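Local coordinates for outer protein YopM (Yersinia pestis, PDB 1JL5), which probably acts as an effector delivered into host cells, where it alters their physiology and so promotes bacterial survival in host tissues, at residues 94-99 with 107-112. Residues are numbered along the deposited sequence; the frame is centred on the assembly and turned at random.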
loop_
_atom_site.group_PDB
_atom_site.type_symbol
_atom_site.label_atom_id
_atom_site.label_comp_id
_atom_site.label_asym_id
_atom_site.label_seq_id
_atom_site.Cartn_x
_atom_site.Cartn_y
_atom_site.Cartn_z
ATOM N N GLU A 94 -26.394 -32.100 17.549
ATOM C CA GLU A 94 -27.020 -30.872 17.994
ATOM C C GLU A 94 -26.314 -29.710 17.326
ATOM O O GLU A 94 -26.906 -28.662 17.083
ATOM C CB GLU A 94 -26.932 -30.763 19.512
ATOM C CG GLU A 94 -28.017 -31.559 20.219
ATOM C CD GLU A 94 -27.867 -31.536 21.720
ATOM O OE1 GLU A 94 -27.629 -30.441 22.270
ATOM O OE2 GLU A 94 -27.992 -32.608 22.346
ATOM N N SER A 95 -25.045 -29.918 17.006
ATOM C CA SER A 95 -24.256 -28.889 16.365
ATOM C C SER A 95 -23.483 -29.413 15.168
ATOM O O SER A 95 -22.631 -30.294 15.294
ATOM C CB SER A 95 -23.279 -28.277 17.367
ATOM O OG SER A 95 -22.450 -27.317 16.737
ATOM N N LEU A 96 -23.798 -28.873 13.999
ATOM C CA LEU A 96 -23.099 -29.253 12.789
ATOM C C LEU A 96 -22.192 -28.106 12.395
ATOM O O LEU A 96 -22.658 -27.032 12.029
ATOM C CB LEU A 96 -24.066 -29.527 11.642
ATOM C CG LEU A 96 -23.343 -29.699 10.300
ATOM C CD1 LEU A 96 -22.365 -30.870 10.386
ATOM C CD2 LEU A 96 -24.355 -29.921 9.190
ATOM N N VAL A 97 -20.892 -28.333 12.493
ATOM C CA VAL A 97 -19.924 -27.326 12.109
ATOM C C VAL A 97 -19.216 -27.894 10.891
ATOM O O VAL A 97 -18.362 -28.770 11.007
ATOM C CB VAL A 97 -18.906 -27.069 13.235
ATOM C CG1 VAL A 97 -17.950 -25.960 12.824
ATOM C CG2 VAL A 97 -19.637 -26.693 14.516
ATOM N N ALA A 98 -19.603 -27.413 9.717
ATOM C CA ALA A 98 -19.008 -27.871 8.471
ATOM C C ALA A 98 -18.587 -26.644 7.686
ATOM O O ALA A 98 -18.803 -26.543 6.480
ATOM C CB ALA A 98 -20.015 -28.692 7.681
ATOM N N SER A 99 -17.983 -25.704 8.395
ATOM C CA SER A 99 -17.527 -24.472 7.785
ATOM C C SER A 99 -16.400 -24.755 6.813
ATOM O O SER A 99 -15.695 -25.755 6.931
ATOM C CB SER A 99 -17.024 -23.514 8.861
ATOM O OG SER A 99 -17.971 -23.398 9.905
ATOM N N PRO A 107 -26.893 -32.298 4.133
ATOM C CA PRO A 107 -27.645 -33.535 4.321
ATOM C C PRO A 107 -28.808 -33.144 5.217
ATOM O O PRO A 107 -28.793 -32.061 5.811
ATOM C CB PRO A 107 -26.644 -34.435 5.032
ATOM C CG PRO A 107 -25.855 -33.450 5.853
ATOM C CD PRO A 107 -25.621 -32.329 4.874
ATOM N N GLU A 108 -29.814 -33.999 5.312
ATOM C CA GLU A 108 -30.946 -33.689 6.164
ATOM C C GLU A 108 -30.406 -33.384 7.553
ATOM O O GLU A 108 -29.533 -34.086 8.060
ATOM C CB GLU A 108 -31.905 -34.872 6.232
ATOM C CG GLU A 108 -33.120 -34.604 7.097
ATOM C CD GLU A 108 -34.031 -35.802 7.185
ATOM O OE1 GLU A 108 -34.495 -36.267 6.121
ATOM O OE2 GLU A 108 -34.278 -36.282 8.312
ATOM N N LEU A 109 -30.918 -32.331 8.173
ATOM C CA LEU A 109 -30.448 -31.966 9.494
ATOM C C LEU A 109 -31.317 -32.582 10.577
ATOM O O LEU A 109 -32.542 -32.579 10.483
ATOM C CB LEU A 109 -30.415 -30.442 9.631
ATOM C CG LEU A 109 -29.541 -29.739 8.585
ATOM C CD1 LEU A 109 -29.592 -28.235 8.803
ATOM C CD2 LEU A 109 -28.111 -30.247 8.682
ATOM N N PRO A 110 -30.686 -33.134 11.621
ATOM C CA PRO A 110 -31.409 -33.759 12.729
ATOM C C PRO A 110 -32.356 -32.770 13.394
ATOM O O PRO A 110 -32.090 -31.567 13.430
ATOM C CB PRO A 110 -30.290 -34.182 13.676
ATOM C CG PRO A 110 -29.126 -34.406 12.762
ATOM C CD PRO A 110 -29.230 -33.238 11.819
ATOM N N GLN A 111 -33.462 -33.284 13.922
ATOM C CA GLN A 111 -34.435 -32.450 14.607
ATOM C C GLN A 111 -33.805 -31.986 15.907
ATOM O O GLN A 111 -34.334 -31.121 16.601
ATOM C CB GLN A 111 -35.695 -33.259 14.902
ATOM C CG GLN A 111 -36.429 -33.691 13.658
ATOM C CD GLN A 111 -36.988 -32.512 12.903
ATOM O OE1 GLN A 111 -37.895 -31.832 13.384
ATOM N NE2 GLN A 111 -36.449 -32.252 11.715
ATOM N N SER A 112 -32.664 -32.577 16.228
ATOM C CA SER A 112 -31.939 -32.242 17.441
ATOM C C SER A 112 -30.925 -31.133 17.180
ATOM O O SER A 112 -30.295 -30.627 18.111
ATOM C CB SER A 112 -31.204 -33.474 17.950
ATOM O OG SER A 112 -30.339 -33.967 16.941
#
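The backbone carbonyl oxygen of Ser-112 is met by three successive carbons of Glu-94. Glu-94 CA makes a CA-H...O contact with Ser-112 O at 3.3 Å, with an angle of 154° at the hydrogen. Beyond CA, the side chain continues past the same oxygen, and Glu-94 CG comes within 3.2 Å of Ser-112 O. Glu-94 CG stands anti to its own carbonyl carbon (chi1 -82°), and the chain is extended beyond it. This puts CG beside Ser-112 O, while the carboxylate reaches on, with Glu-94 OE1 making a long, weak ion pair with Lys-114 NZ. The hydroxyl of Ser-112 does not turn to Glu-94. It hydrogen-bonds to the backbone oxygen of Leu-93, which ties the end of the loop to the residue just before Glu-94.

The second point of contact is apolar. Leu-96 points toward the loop, and its CD2 meets Leu-109 CD2 at 3.8 Å, methyl against methyl. The two side chains cross at about a right angle. With Leu-96 CG anti to the backbone N, its CD2 is carried to the loop. No hydrogen bond joins 94-99 to 107-112, and the two segments bury just 171 Å² between them.

Both segments belong to one leucine-rich repeat, 92-113. Residues 95-97 are its short strand, and 107-112 form part of the loop returning to the next strand. Inward-facing leucines of this kind are the hallmark of the leucine-rich repeat core. Leu-96 touches Leu-76 of strand 75-77 and Leu-116 of strand 115-117, and Leu-109 also rests on Leu-116. The contact lies within one coil of the solenoid, between its strand and its return loop, with parallel strands 75-77 and 115-117 flanking strand 95-97.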